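Local atomic coordinates of titin (Homo sapiens, PDB entry 2A38), a protein that serves as a giant elastic scaffold of the muscle sarcomere, its two N-terminal immunoglobulin domains probably belonging to the end that is anchored in the Z-disc. Residues I152-G156 and D157-L161; A69-K72 and A73-G76; V16-E19 and G20-A23. All blocks are in the same frame, centred on the assembly; numbering follows the deposited sequence.

Interaction 1: residues I152-G156 and D157-L161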
ATOM      1  N   ILE A 152     -14.886   3.267 -23.590  1.00 19.17           N
ATOM      2  CA  ILE A 152     -14.113   2.817 -22.438  1.00 18.34           C
ATOM      3  C   ILE A 152     -13.716   4.066 -21.651  1.00 18.83           C
ATOM      4  O   ILE A 152     -13.236   5.041 -22.225  1.00 18.47           O
ATOM      5  CB  ILE A 152     -12.799   2.111 -22.866  1.00 19.79           C
ATOM      6  CG1 ILE A 152     -13.087   0.964 -23.840  1.00 20.38           C
ATOM      7  CG2 ILE A 152     -12.059   1.615 -21.637  1.00 16.72           C
ATOM      8  CD1 ILE A 152     -13.882  -0.153 -23.242  1.00 24.20           C
ATOM      9  N   SER A 153     -13.921   4.056 -20.341  1.00 19.66           N
ATOM     10  CA  SER A 153     -13.543   5.206 -19.535  1.00 22.38           C
ATOM     11  C   SER A 153     -12.976   4.702 -18.229  1.00 23.19           C
ATOM     12  O   SER A 153     -13.328   3.618 -17.773  1.00 23.48           O
ATOM     13  CB  SER A 153     -14.750   6.102 -19.263  1.00 24.97           C
ATOM     14  OG  SER A 153     -15.734   5.397 -18.527  1.00 32.51           O
ATOM     15  N   GLN A 154     -12.089   5.487 -17.634  1.00 24.01           N
ATOM     16  CA  GLN A 154     -11.461   5.112 -16.377  1.00 25.00           C
ATOM     17  C   GLN A 154     -11.388   6.283 -15.398  1.00 27.22           C
ATOM     18  O   GLN A 154     -11.184   7.434 -15.792  1.00 27.83           O
ATOM     19  CB  GLN A 154     -10.045   4.576 -16.637  1.00 21.26           C
ATOM     20  CG  GLN A 154      -9.185   4.492 -15.392  1.00 19.18           C
ATOM     21  CD  GLN A 154      -7.765   4.029 -15.664  1.00 19.06           C
ATOM     22  OE1 GLN A 154      -7.245   4.173 -16.773  1.00 20.98           O
ATOM     23  NE2 GLN A 154      -7.121   3.487 -14.642  1.00 19.34           N
ATOM     24  N   GLU A 155     -11.575   5.972 -14.122  1.00 29.29           N
ATOM     25  CA  GLU A 155     -11.489   6.950 -13.045  1.00 32.42           C
ATOM     26  C   GLU A 155     -10.970   6.161 -11.871  1.00 31.32           C
ATOM     27  O   GLU A 155     -11.738   5.552 -11.134  1.00 31.54           O
ATOM     28  CB  GLU A 155     -12.857   7.550 -12.713  1.00 36.87           C
ATOM     29  CG  GLU A 155     -13.133   8.882 -13.411  1.00 44.92           C
ATOM     30  CD  GLU A 155     -12.119   9.968 -13.046  1.00 50.10           C
ATOM     31  OE1 GLU A 155     -11.992  10.292 -11.840  1.00 52.90           O
ATOM     32  OE2 GLU A 155     -11.451  10.497 -13.966  1.00 50.26           O
ATOM     33  N   GLY A 156      -9.651   6.153 -11.722  1.00 31.57           N
ATOM     34  CA  GLY A 156      -9.034   5.403 -10.646  1.00 31.72           C
ATOM     35  C   GLY A 156      -9.044   3.921 -10.973  1.00 31.34           C
ATOM     36  O   GLY A 156      -8.554   3.509 -12.024  1.00 33.21           O
ATOM     37  N   ASP A 157      -9.620   3.122 -10.082  1.00 30.25           N
ATOM     38  CA  ASP A 157      -9.690   1.682 -10.278  1.00 29.61           C
ATOM     39  C   ASP A 157     -10.965   1.250 -10.994  1.00 25.59           C
ATOM     40  O   ASP A 157     -11.144   0.074 -11.291  1.00 24.65           O
ATOM     41  CB  ASP A 157      -9.608   0.978  -8.926  1.00 34.90           C
ATOM     42  CG  ASP A 157      -8.512   1.537  -8.053  1.00 41.23           C
ATOM     43  OD1 ASP A 157      -7.431   1.861  -8.600  1.00 45.55           O
ATOM     44  OD2 ASP A 157      -8.724   1.641  -6.821  1.00 45.32           O
ATOM     45  N   LEU A 158     -11.837   2.210 -11.276  1.00 22.91           N
ATOM     46  CA  LEU A 158     -13.109   1.934 -11.932  1.00 21.60           C
ATOM     47  C   LEU A 158     -13.073   2.112 -13.452  1.00 20.35           C
ATOM     48  O   LEU A 158     -12.822   3.211 -13.948  1.00 21.18           O
ATOM     49  CB  LEU A 158     -14.179   2.845 -11.332  1.00 22.10           C
ATOM     50  CG  LEU A 158     -15.652   2.561 -11.608  1.00 24.22           C
ATOM     51  CD1 LEU A 158     -16.034   1.177 -11.093  1.00 25.15           C
ATOM     52  CD2 LEU A 158     -16.485   3.629 -10.911  1.00 26.37           C
ATOM     53  N   TYR A 159     -13.322   1.026 -14.182  1.00 18.60           N
ATOM     54  CA  TYR A 159     -13.340   1.058 -15.643  1.00 17.21           C
ATOM     55  C   TYR A 159     -14.752   0.759 -16.096  1.00 18.33           C
ATOM     56  O   TYR A 159     -15.429  -0.094 -15.526  1.00 17.71           O
ATOM     57  CB  TYR A 159     -12.408   0.005 -16.248  1.00 17.44           C
ATOM     58  CG  TYR A 159     -10.943   0.231 -15.991  1.00 18.57           C
ATOM     59  CD1 TYR A 159     -10.385  -0.036 -14.739  1.00 19.33           C
ATOM     60  CD2 TYR A 159     -10.105   0.695 -17.006  1.00 17.89           C
ATOM     61  CE1 TYR A 159      -9.024   0.150 -14.503  1.00 21.25           C
ATOM     62  CE2 TYR A 159      -8.745   0.884 -16.787  1.00 20.26           C
ATOM     63  CZ  TYR A 159      -8.208   0.608 -15.534  1.00 22.62           C
ATOM     64  OH  TYR A 159      -6.852   0.776 -15.316  1.00 24.95           O
ATOM     65  N   SER A 160     -15.192   1.464 -17.126  1.00 19.13           N
ATOM     66  CA  SER A 160     -16.532   1.271 -17.632  1.00 22.29           C
ATOM     67  C   SER A 160     -16.553   1.179 -19.140  1.00 21.33           C
ATOM     68  O   SER A 160     -15.724   1.777 -19.824  1.00 22.58           O
ATOM     69  CB  SER A 160     -17.424   2.435 -17.203  1.00 25.38           C
ATOM     70  OG  SER A 160     -17.322   2.662 -15.805  1.00 31.72           O
ATOM     71  N   LEU A 161     -17.502   0.403 -19.641  1.00 19.01           N
ATOM     72  CA  LEU A 161     -17.720   0.253 -21.063  1.00 19.44           C
ATOM     73  C   LEU A 161     -19.165   0.694 -21.236  1.00 19.27           C
ATOM     74  O   LEU A 161     -20.089   0.036 -20.763  1.00 19.25           O
ATOM     75  CB  LEU A 161     -17.569  -1.196 -21.523  1.00 19.14           C
ATOM     76  CG  LEU A 161     -18.079  -1.390 -22.957  1.00 20.94           C
ATOM     77  CD1 LEU A 161     -17.355  -0.437 -23.892  1.00 20.65           C
ATOM     78  CD2 LEU A 161     -17.872  -2.824 -23.403  1.00 20.96           C
TER
HETATM   79  O   HOH W   1     -15.440   5.206 -15.138  1.00 38.85           O
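S153 and S160 face each other in the hairpin formed by strands 150-155 and 158-166, the D and E strands of an immunoglobulin I-set domain, closed by a type II' turn from E155 to L158. The two serines form a hydrogen-bonded antiparallel pair, with S153 N to S160 O at 3.0 Å and S160 N to S153 O at 2.9 Å. Next to the turn, E155 N donates to L158 O at 3.0 Å, whereas the return bond from L158 N to E155 O is weak. G156 occupies the first corner of the turn, where a positive phi favours glycine.

The aromatic contact lies on the face carrying I152, Q154, Y159 and L161. Q154 runs alongside Y159, pointing the same way, and its CG sits over one face of the ring in a CH-pi contact, 4.1 Å from the centroid. With CG anti to the backbone N (chi1 165°) and the chain extended, the amide comes to lie over the CZ-OH end of the ring, its plane turned 30° from it. Further along this face, CD1 of I152 packs on CD1 of L161 at 3.5 Å; Y159 also rests on V135 and F137 of strand 134-139.

A water sits 3.2 Å from S160 OG in a hydrogen bond, and Q154 NE2 donates to G156 O at 3.0 Å, nearly straight at 171° and in the plane of the amide.

Interaction 2: residues A69-K72 and A73-G76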
ATOM      1  N   ALA A  69       2.324   3.629   8.310  1.00 44.51           N
ATOM      2  CA  ALA A  69       2.411   3.052   6.972  1.00 44.95           C
ATOM      3  C   ALA A  69       3.836   3.241   6.477  1.00 45.40           C
ATOM      4  O   ALA A  69       4.217   4.335   6.060  1.00 45.69           O
ATOM      5  CB  ALA A  69       1.433   3.745   6.033  1.00 44.79           C
ATOM      6  N   VAL A  70       4.629   2.178   6.528  1.00 45.87           N
ATOM      7  CA  VAL A  70       6.017   2.263   6.097  1.00 47.17           C
ATOM      8  C   VAL A  70       6.178   2.382   4.590  1.00 47.06           C
ATOM      9  O   VAL A  70       5.498   1.703   3.825  1.00 47.59           O
ATOM     10  CB  VAL A  70       6.813   1.042   6.567  1.00 47.97           C
ATOM     11  CG1 VAL A  70       8.274   1.183   6.161  1.00 48.94           C
ATOM     12  CG2 VAL A  70       6.697   0.912   8.065  1.00 48.52           C
ATOM     13  N   THR A  71       7.090   3.250   4.172  1.00 46.95           N
ATOM     14  CA  THR A  71       7.356   3.450   2.756  1.00 47.49           C
ATOM     15  C   THR A  71       8.801   3.043   2.478  1.00 47.82           C
ATOM     16  O   THR A  71       9.613   2.975   3.400  1.00 48.06           O
ATOM     17  CB  THR A  71       7.150   4.922   2.360  1.00 48.03           C
ATOM     18  OG1 THR A  71       8.099   5.742   3.052  1.00 49.37           O
ATOM     19  CG2 THR A  71       5.741   5.374   2.731  1.00 47.85           C
ATOM     20  N   LYS A  72       9.121   2.764   1.218  1.00 47.67           N
ATOM     21  CA  LYS A  72      10.477   2.360   0.853  1.00 47.09           C
ATOM     22  C   LYS A  72      11.483   3.460   1.156  1.00 46.51           C
ATOM     23  O   LYS A  72      12.679   3.201   1.293  1.00 46.42           O
ATOM     24  CB  LYS A  72      10.549   2.011  -0.630  1.00 48.49           C
ATOM     25  CG  LYS A  72      10.011   0.635  -0.977  1.00 51.50           C
ATOM     26  CD  LYS A  72      10.053   0.405  -2.478  1.00 53.83           C
ATOM     27  CE  LYS A  72       9.641  -1.013  -2.825  1.00 55.93           C
ATOM     28  NZ  LYS A  72       9.554  -1.226  -4.297  1.00 57.63           N
ATOM     29  N   ALA A  73      10.991   4.687   1.262  1.00 45.10           N
ATOM     30  CA  ALA A  73      11.843   5.835   1.540  1.00 43.64           C
ATOM     31  C   ALA A  73      12.219   5.939   3.021  1.00 42.59           C
ATOM     32  O   ALA A  73      12.950   6.844   3.416  1.00 42.85           O
ATOM     33  CB  ALA A  73      11.138   7.112   1.087  1.00 42.72           C
ATOM     34  N   ASN A  74      11.721   5.009   3.832  1.00 41.34           N
ATOM     35  CA  ASN A  74      11.990   5.006   5.270  1.00 39.34           C
ATOM     36  C   ASN A  74      13.090   4.041   5.708  1.00 38.29           C
ATOM     37  O   ASN A  74      13.619   4.159   6.809  1.00 38.38           O
ATOM     38  CB  ASN A  74      10.709   4.684   6.043  1.00 37.46           C
ATOM     39  CG  ASN A  74       9.705   5.810   5.999  1.00 36.42           C
ATOM     40  OD1 ASN A  74       8.524   5.609   6.269  1.00 37.83           O
ATOM     41  ND2 ASN A  74      10.170   7.006   5.668  1.00 34.71           N
ATOM     42  N   SER A  75      13.438   3.083   4.861  1.00 37.55           N
ATOM     43  CA  SER A  75      14.476   2.137   5.237  1.00 36.99           C
ATOM     44  C   SER A  75      15.782   2.885   5.526  1.00 36.00           C
ATOM     45  O   SER A  75      15.895   4.081   5.269  1.00 34.23           O
ATOM     46  CB  SER A  75      14.668   1.093   4.130  1.00 36.81           C
ATOM     47  OG  SER A  75      15.020   1.701   2.907  1.00 38.71           O
ATOM     48  N   GLY A  76      16.763   2.181   6.077  1.00 35.64           N
ATOM     49  CA  GLY A  76      18.028   2.815   6.390  1.00 34.74           C
ATOM     50  C   GLY A  76      18.400   2.562   7.831  1.00 35.04           C
ATOM     51  O   GLY A  76      17.810   1.692   8.478  1.00 34.34           O
TER
HETATM   52  O   HOH W   2       5.472   6.415   6.674  1.00 37.47           O
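The loop from strand 62-67 to strand 76-84, the E-F loop of the first immunoglobulin domain, folds T71 and N74 against each other in a tight turn. N74 N donates to T71 O at 3.0 Å, approaching from above the carbonyl plane and not on a lone pair. The N74 side chain returns over the same residue: CG lies beside its own backbone N (chi1 -71°), which carries OD1 back to T71 N for a long, weak bond of 3.5 Å. CB of N74 also rests against T71 O, at 3.3 Å.

N74, S75 and G76 lead into Y78, whose hydroxyl is hydrogen-bonded to N74 O; this is the tyrosine corner of immunoglobulin domains, which ties the loop to the strand that follows. A water donates a further bond to N74 OD1 at 3.2 Å. With an alanine here, OD1 is gone, and T71 N and this water would probably each lose a partner.

One residue on, S75 OG stands between its backbone N and carbonyl carbon (chi1 59°) and donates to K72 O at 3.2 Å, tilted 27° from the carbonyl plane.

Interaction 3: residues V16-E19 and G20-A23; sequences VVLE and GSTA
V17 and S21 meet where the chain leaves strand 15-18 and turns back toward strand 23-32, the A' and B strands of the first immunoglobulin domain. From the backbone of V17, CB points toward residues 20-23, and its two methyls part there to different neighbours. CG1, set between the backbone N and the carbonyl carbon (chi1 68°), reaches CB of A23 at 4.1 Å, an apolar contact between two buried residues. CG2, anti to the backbone N, lies against CB of S21 at 3.8 Å and comes within 3.6 Å of T22 O. One valine thus spans the inside of the bend, touching three successive residues.

The bend itself is a type II turn from L18 to S21. Its closing bond runs from S21 N to L18 O at 2.8 Å, the donor tilted 18° from the carbonyl plane. G20 takes the third position with a phi of 77°, where a side chain would run into E19 O. S21 leans back over the same carbonyl, and its OG touches CB of L18 at 3.7 Å.

CB of E19 points away from residues 20-23; its side chain touches V97, A99 and E100 and makes a long, weak ion pair to K72. Strand 15-18 forms the outer edge of its sheet, running parallel to strand 87-98; V17 bonds through its backbone to L96 and K98, while its side chain packs on L95 and on V70 of the loop before strand 76-84.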
ATOM      1  N   VAL A  16      12.907  -6.245   8.918  1.00 38.97           N
ATOM      2  CA  VAL A  16      12.518  -6.219   7.516  1.00 39.48           C
ATOM      3  C   VAL A  16      11.005  -6.119   7.527  1.00 39.00           C
ATOM      4  O   VAL A  16      10.312  -7.040   7.964  1.00 37.80           O
ATOM      5  CB  VAL A  16      12.917  -7.505   6.773  1.00 39.80           C
ATOM      6  CG1 VAL A  16      12.463  -7.422   5.320  1.00 40.28           C
ATOM      7  CG2 VAL A  16      14.417  -7.697   6.847  1.00 39.84           C
ATOM      8  N   VAL A  17      10.495  -4.989   7.064  1.00 39.39           N
ATOM      9  CA  VAL A  17       9.064  -4.778   7.042  1.00 40.55           C
ATOM     10  C   VAL A  17       8.535  -4.660   5.612  1.00 40.73           C
ATOM     11  O   VAL A  17       9.232  -4.208   4.702  1.00 40.05           O
ATOM     12  CB  VAL A  17       8.683  -3.513   7.857  1.00 39.85           C
ATOM     13  CG1 VAL A  17       9.203  -2.264   7.166  1.00 40.18           C
ATOM     14  CG2 VAL A  17       7.181  -3.444   8.039  1.00 40.43           C
ATOM     15  N   LEU A  18       7.289  -5.084   5.439  1.00 41.64           N
ATOM     16  CA  LEU A  18       6.603  -5.058   4.155  1.00 41.78           C
ATOM     17  C   LEU A  18       5.989  -3.680   3.925  1.00 42.07           C
ATOM     18  O   LEU A  18       5.293  -3.163   4.796  1.00 42.39           O
ATOM     19  CB  LEU A  18       5.502  -6.115   4.170  1.00 41.87           C
ATOM     20  CG  LEU A  18       4.810  -6.484   2.864  1.00 42.80           C
ATOM     21  CD1 LEU A  18       5.818  -7.105   1.894  1.00 42.59           C
ATOM     22  CD2 LEU A  18       3.691  -7.463   3.176  1.00 43.19           C
ATOM     23  N   GLU A  19       6.246  -3.083   2.764  1.00 42.21           N
ATOM     24  CA  GLU A  19       5.690  -1.769   2.455  1.00 43.56           C
ATOM     25  C   GLU A  19       4.262  -1.616   2.945  1.00 43.55           C
ATOM     26  O   GLU A  19       3.463  -2.547   2.854  1.00 43.81           O
ATOM     27  CB  GLU A  19       5.664  -1.528   0.959  1.00 46.15           C
ATOM     28  CG  GLU A  19       6.912  -0.974   0.364  1.00 51.44           C
ATOM     29  CD  GLU A  19       6.604  -0.284  -0.942  1.00 55.12           C
ATOM     30  OE1 GLU A  19       6.066   0.849  -0.896  1.00 56.44           O
ATOM     31  OE2 GLU A  19       6.872  -0.883  -2.011  1.00 57.86           O
ATOM     32  N   GLY A  20       3.936  -0.432   3.446  1.00 43.04           N
ATOM     33  CA  GLY A  20       2.589  -0.193   3.919  1.00 43.08           C
ATOM     34  C   GLY A  20       2.276  -0.804   5.267  1.00 43.08           C
ATOM     35  O   GLY A  20       1.300  -0.409   5.901  1.00 44.03           O
ATOM     36  N   SER A  21       3.073  -1.777   5.706  1.00 42.52           N
ATOM     37  CA  SER A  21       2.847  -2.391   7.012  1.00 42.46           C
ATOM     38  C   SER A  21       3.420  -1.450   8.062  1.00 42.13           C
ATOM     39  O   SER A  21       4.094  -0.471   7.726  1.00 41.60           O
ATOM     40  CB  SER A  21       3.539  -3.755   7.117  1.00 43.65           C
ATOM     41  OG  SER A  21       2.880  -4.734   6.332  1.00 45.46           O
ATOM     42  N   THR A  22       3.146  -1.736   9.328  1.00 41.63           N
ATOM     43  CA  THR A  22       3.650  -0.897  10.408  1.00 41.96           C
ATOM     44  C   THR A  22       5.025  -1.389  10.839  1.00 40.18           C
ATOM     45  O   THR A  22       5.265  -2.593  10.920  1.00 39.55           O
ATOM     46  CB  THR A  22       2.701  -0.918  11.632  1.00 43.78           C
ATOM     47  OG1 THR A  22       2.609  -2.253  12.149  1.00 47.29           O
ATOM     48  CG2 THR A  22       1.309  -0.447  11.237  1.00 43.11           C
ATOM     49  N   ALA A  23       5.931  -0.450  11.095  1.00 39.37           N
ATOM     50  CA  ALA A  23       7.286  -0.792  11.530  1.00 38.63           C
ATOM     51  C   ALA A  23       7.514  -0.258  12.933  1.00 37.66           C
ATOM     52  O   ALA A  23       7.154   0.880  13.246  1.00 36.03           O
ATOM     53  CB  ALA A  23       8.325  -0.203  10.576  1.00 37.67           C
TER

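Along the chain interaction 3 comes first, then interaction 2, then interaction 1. The first two share one immunoglobulin domain and have centres 8 Å apart: V70 is the joint, its O lying 2.7 Å from G20 N and its N 3.0 Å from S21 O, both probable hydrogen bonds, while its CG2 packs on CB of A23. The turn after strand 15-18 and the loop before strand 76-84 are therefore joined side by side through V70. Interaction 1 belongs to the second domain, its centre 30 Å from that of interaction 3 and 31 Å from that of interaction 2. The two domains thus carry separate local contacts, in keeping with a tandem of independently folded units.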